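Local coordinates for protein histidine--tRNA ligase (Staphylococcus aureus, PDB 1QE0) that joins L-histidine to tRNA(His) at the expense of ATP, working as a homodimeric class II aminoacyl-tRNA synthetase, at residues 148-160 against 308-322. Residues are numbered along the deposited sequence; the frame is centred on the assembly and turned at random.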
# COMPACT_ATOMS: atom_id res chain seq x y z
N MET A 148 -12.33 -4.84 14.24
CA MET A 148 -13.24 -3.83 14.76
C MET A 148 -12.51 -2.50 14.80
O MET A 148 -13.04 -1.45 14.41
CB MET A 148 -13.67 -4.20 16.16
CG MET A 148 -15.04 -3.71 16.48
SD MET A 148 -16.23 -4.68 15.57
CE MET A 148 -17.60 -4.51 16.65
N HIS A 149 -11.26 -2.56 15.25
CA HIS A 149 -10.44 -1.38 15.36
C HIS A 149 -10.27 -0.73 13.98
O HIS A 149 -10.47 0.48 13.83
CB HIS A 149 -9.10 -1.75 15.97
CG HIS A 149 -8.28 -0.61 16.45
ND1 HIS A 149 -7.02 -0.72 16.96
CD2 HIS A 149 -8.54 0.73 16.46
CE1 HIS A 149 -6.53 0.45 17.27
NE2 HIS A 149 -7.43 1.36 16.97
N ILE A 150 -9.92 -1.51 12.96
CA ILE A 150 -9.70 -0.95 11.62
C ILE A 150 -10.83 -0.01 11.21
O ILE A 150 -10.60 1.20 11.04
CB ILE A 150 -9.53 -2.06 10.55
CG1 ILE A 150 -8.15 -2.68 10.70
CG2 ILE A 150 -9.75 -1.51 9.15
CD1 ILE A 150 -8.01 -4.03 10.03
N TYR A 151 -12.04 -0.56 11.13
CA TYR A 151 -13.21 0.18 10.73
C TYR A 151 -13.59 1.30 11.68
O TYR A 151 -13.98 2.38 11.24
CB TYR A 151 -14.37 -0.75 10.53
CG TYR A 151 -14.16 -1.64 9.37
CD1 TYR A 151 -14.45 -1.20 8.10
CD2 TYR A 151 -13.69 -2.90 9.53
CE1 TYR A 151 -14.27 -2.02 7.00
CE2 TYR A 151 -13.51 -3.74 8.44
CZ TYR A 151 -13.81 -3.29 7.18
OH TYR A 151 -13.66 -4.13 6.10
N GLN A 152 -13.46 1.08 12.97
CA GLN A 152 -13.79 2.16 13.89
C GLN A 152 -12.77 3.28 13.79
O GLN A 152 -13.09 4.42 14.05
CB GLN A 152 -13.87 1.67 15.32
CG GLN A 152 -14.98 0.66 15.59
CD GLN A 152 -15.20 0.44 17.08
OE1 GLN A 152 -14.24 0.21 17.83
NE2 GLN A 152 -16.45 0.53 17.52
N SER A 153 -11.56 2.98 13.36
CA SER A 153 -10.57 4.03 13.30
C SER A 153 -10.93 5.07 12.24
O SER A 153 -10.43 6.20 12.26
CB SER A 153 -9.15 3.45 13.09
OG SER A 153 -8.94 2.83 11.83
N PHE A 154 -11.78 4.68 11.31
CA PHE A 154 -12.16 5.59 10.25
C PHE A 154 -13.42 6.35 10.57
O PHE A 154 -13.85 7.18 9.78
CB PHE A 154 -12.31 4.83 8.94
CG PHE A 154 -11.01 4.38 8.35
CD1 PHE A 154 -10.13 5.31 7.79
CD2 PHE A 154 -10.65 3.04 8.36
CE1 PHE A 154 -8.92 4.93 7.24
CE2 PHE A 154 -9.44 2.63 7.82
CZ PHE A 154 -8.57 3.58 7.26
N GLY A 155 -14.05 6.02 11.69
CA GLY A 155 -15.27 6.70 12.09
C GLY A 155 -16.57 6.01 11.72
O GLY A 155 -17.65 6.55 11.98
N LEU A 156 -16.49 4.86 11.07
CA LEU A 156 -17.69 4.13 10.69
C LEU A 156 -18.40 3.84 11.98
O LEU A 156 -17.75 3.65 13.01
CB LEU A 156 -17.36 2.84 10.00
CG LEU A 156 -17.31 2.85 8.48
CD1 LEU A 156 -17.74 4.19 7.94
CD2 LEU A 156 -15.93 2.44 7.99
N LYS A 157 -19.71 3.77 11.93
CA LYS A 157 -20.42 3.56 13.16
C LYS A 157 -21.55 2.59 13.24
O LYS A 157 -21.95 2.25 14.34
CB LYS A 157 -20.92 4.90 13.68
CG LYS A 157 -20.25 5.39 14.94
CD LYS A 157 -20.46 6.88 15.05
CE LYS A 157 -19.62 7.61 14.01
NZ LYS A 157 -18.38 8.01 14.67
N HIS A 158 -22.13 2.17 12.13
CA HIS A 158 -23.24 1.23 12.28
C HIS A 158 -22.79 -0.19 11.96
O HIS A 158 -23.41 -0.92 11.18
CB HIS A 158 -24.48 1.71 11.51
CG HIS A 158 -25.12 2.93 12.13
ND1 HIS A 158 -24.77 3.41 13.37
CD2 HIS A 158 -26.12 3.73 11.69
CE1 HIS A 158 -25.52 4.46 13.68
NE2 HIS A 158 -26.35 4.67 12.67
N LEU A 159 -21.67 -0.54 12.59
CA LEU A 159 -21.01 -1.84 12.45
C LEU A 159 -21.71 -2.88 13.28
O LEU A 159 -22.36 -2.56 14.28
CB LEU A 159 -19.53 -1.75 12.87
CG LEU A 159 -18.52 -1.27 11.84
CD1 LEU A 159 -19.23 -0.98 10.53
CD2 LEU A 159 -17.79 -0.06 12.37
N LYS A 160 -21.52 -4.14 12.93
CA LYS A 160 -22.17 -5.23 13.62
C LYS A 160 -21.38 -6.50 13.34
O LYS A 160 -21.37 -7.01 12.22
CB LYS A 160 -23.62 -5.26 13.13
CG LYS A 160 -24.30 -6.57 12.84
CD LYS A 160 -25.41 -6.24 11.84
CE LYS A 160 -26.83 -6.34 12.39
NZ LYS A 160 -27.25 -5.27 13.35
N LEU A 308 -10.48 -7.95 3.41
CA LEU A 308 -11.32 -6.79 3.42
C LEU A 308 -11.03 -6.07 2.13
O LEU A 308 -9.92 -6.18 1.60
CB LEU A 308 -10.88 -6.00 4.65
CG LEU A 308 -10.77 -4.52 4.97
CD1 LEU A 308 -10.20 -4.46 6.35
CD2 LEU A 308 -9.87 -3.73 4.04
N SER A 309 -12.03 -5.39 1.58
CA SER A 309 -11.88 -4.65 0.32
C SER A 309 -11.76 -3.19 0.60
O SER A 309 -12.61 -2.63 1.31
CB SER A 309 -13.10 -4.88 -0.56
OG SER A 309 -13.18 -3.93 -1.61
N ILE A 310 -10.75 -2.55 0.01
CA ILE A 310 -10.57 -1.11 0.21
C ILE A 310 -11.68 -0.35 -0.52
O ILE A 310 -12.21 0.67 -0.03
CB ILE A 310 -9.20 -0.62 -0.27
CG1 ILE A 310 -8.08 -1.31 0.55
CG2 ILE A 310 -9.10 0.90 -0.11
CD1 ILE A 310 -8.04 -0.86 1.97
N GLU A 311 -12.11 -0.91 -1.64
CA GLU A 311 -13.17 -0.26 -2.35
C GLU A 311 -14.41 -0.15 -1.50
O GLU A 311 -14.93 0.95 -1.31
CB GLU A 311 -13.43 -0.95 -3.66
CG GLU A 311 -12.33 -0.62 -4.65
CD GLU A 311 -11.61 -1.84 -5.16
OE1 GLU A 311 -11.20 -1.82 -6.33
OE2 GLU A 311 -11.47 -2.81 -4.40
N ARG A 312 -14.82 -1.27 -0.90
CA ARG A 312 -15.99 -1.29 -0.04
C ARG A 312 -15.82 -0.35 1.16
O ARG A 312 -16.76 0.37 1.51
CB ARG A 312 -16.28 -2.69 0.46
CG ARG A 312 -16.74 -3.63 -0.59
CD ARG A 312 -17.31 -4.87 0.05
NE ARG A 312 -17.95 -5.74 -0.93
CZ ARG A 312 -19.11 -6.36 -0.73
NH1 ARG A 312 -19.75 -6.20 0.42
NH2 ARG A 312 -19.66 -7.09 -1.71
N LEU A 313 -14.65 -0.36 1.80
CA LEU A 313 -14.41 0.50 2.95
C LEU A 313 -14.65 1.94 2.53
O LEU A 313 -15.39 2.68 3.20
CB LEU A 313 -12.98 0.32 3.45
CG LEU A 313 -12.44 1.30 4.48
CD1 LEU A 313 -13.36 1.41 5.65
CD2 LEU A 313 -11.07 0.83 4.94
N LEU A 314 -14.09 2.29 1.37
CA LEU A 314 -14.25 3.62 0.78
C LEU A 314 -15.75 3.96 0.64
O LEU A 314 -16.21 4.99 1.13
CB LEU A 314 -13.57 3.66 -0.59
CG LEU A 314 -12.32 4.54 -0.76
CD1 LEU A 314 -12.16 5.49 0.39
CD2 LEU A 314 -11.07 3.72 -0.91
N LEU A 315 -16.51 3.04 0.06
CA LEU A 315 -17.95 3.24 -0.15
C LEU A 315 -18.73 3.35 1.16
O LEU A 315 -19.73 4.07 1.24
CB LEU A 315 -18.50 2.08 -0.97
CG LEU A 315 -19.71 2.27 -1.88
CD1 LEU A 315 -20.73 1.21 -1.52
CD2 LEU A 315 -20.29 3.69 -1.78
N ALA A 316 -18.27 2.64 2.19
CA ALA A 316 -18.90 2.66 3.51
C ALA A 316 -18.78 4.06 4.05
O ALA A 316 -19.75 4.60 4.58
CB ALA A 316 -18.19 1.70 4.45
N LEU A 317 -17.58 4.64 3.92
CA LEU A 317 -17.37 6.01 4.41
C LEU A 317 -18.33 6.95 3.69
O LEU A 317 -18.91 7.85 4.29
CB LEU A 317 -15.92 6.47 4.21
CG LEU A 317 -14.76 6.18 5.17
CD1 LEU A 317 -15.24 6.04 6.60
CD2 LEU A 317 -14.03 4.95 4.76
N GLU A 318 -18.50 6.71 2.39
CA GLU A 318 -19.37 7.51 1.55
C GLU A 318 -20.80 7.46 2.10
O GLU A 318 -21.34 8.50 2.53
CB GLU A 318 -19.37 6.93 0.14
CG GLU A 318 -19.08 7.89 -0.98
CD GLU A 318 -19.31 7.23 -2.34
OE1 GLU A 318 -20.49 7.17 -2.78
OE2 GLU A 318 -18.33 6.74 -2.95
N GLU A 319 -21.38 6.25 2.13
CA GLU A 319 -22.75 6.06 2.62
C GLU A 319 -22.98 6.61 4.01
O GLU A 319 -24.08 7.03 4.32
CB GLU A 319 -23.14 4.59 2.60
CG GLU A 319 -22.95 3.85 1.29
CD GLU A 319 -23.84 4.34 0.16
OE1 GLU A 319 -24.20 5.53 0.14
OE2 GLU A 319 -24.16 3.53 -0.74
N GLU A 320 -21.97 6.53 4.88
CA GLU A 320 -22.09 7.03 6.24
C GLU A 320 -21.85 8.52 6.24
O GLU A 320 -21.95 9.18 7.28
CB GLU A 320 -21.09 6.34 7.17
CG GLU A 320 -21.29 4.82 7.30
CD GLU A 320 -22.06 4.38 8.56
OE1 GLU A 320 -21.52 4.55 9.69
OE2 GLU A 320 -23.19 3.85 8.39
N GLY A 321 -21.50 9.06 5.08
CA GLY A 321 -21.25 10.48 4.98
C GLY A 321 -20.03 10.86 5.76
O GLY A 321 -20.07 11.73 6.62
N ILE A 322 -18.92 10.20 5.47
CA ILE A 322 -17.68 10.50 6.17
C ILE A 322 -16.61 11.06 5.23
O ILE A 322 -16.54 10.70 4.03
CB ILE A 322 -17.18 9.27 6.97
CG1 ILE A 322 -18.28 8.86 7.96
CG2 ILE A 322 -15.85 9.57 7.64
CD1 ILE A 322 -17.90 7.81 8.97
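Leu156 packs against Leu313, Leu317 and Ile322 where the turn that ends helix 137-153 lies along helix 310-319 and the turn after it, in the class II synthetase catalytic domain, next to its largely antiparallel sheet. The forked end of Leu156 spreads over helix 310-319: CD2 lies 3.6 Å from Leu313 CD1, while CD1 meets Leu317, Ile322 and the CG of Glu320. Leu313 also serves two aromatic rings. Its chi2 (52°) sets one methyl of the fork against each, CD1 3.7 Å from Tyr151 CD1 and CD2 3.8 Å from Phe154 CE2. Further along, Tyr151 reaches the side chain of Leu308, at the end of strand 302-309, and Ile150 CG2 meets Leu308 CD1 tip to tip. At the other end, Ile322 CD1 lies 3.3 Å from Gly155 O. Glu320, long enough to reach the other turn, is bent at chi2 (-99°); its OE1 accepts from Lys157 N at 3.0 Å and weakly from His158 N.

In the second shell, Gly155 and Gly321 close their helices in Schellman motifs. Both have positive phi, disfavoured for residues with a side chain; at Gly155 a CB would press on the preceding carbonyl O. Tyr151 also rests on Leu269 and Leu283 of the sheet. Ser309 caps helix 310-319, its OG accepting from Arg312 N, and Glu320 OE2 accepts from Asn273 ND2.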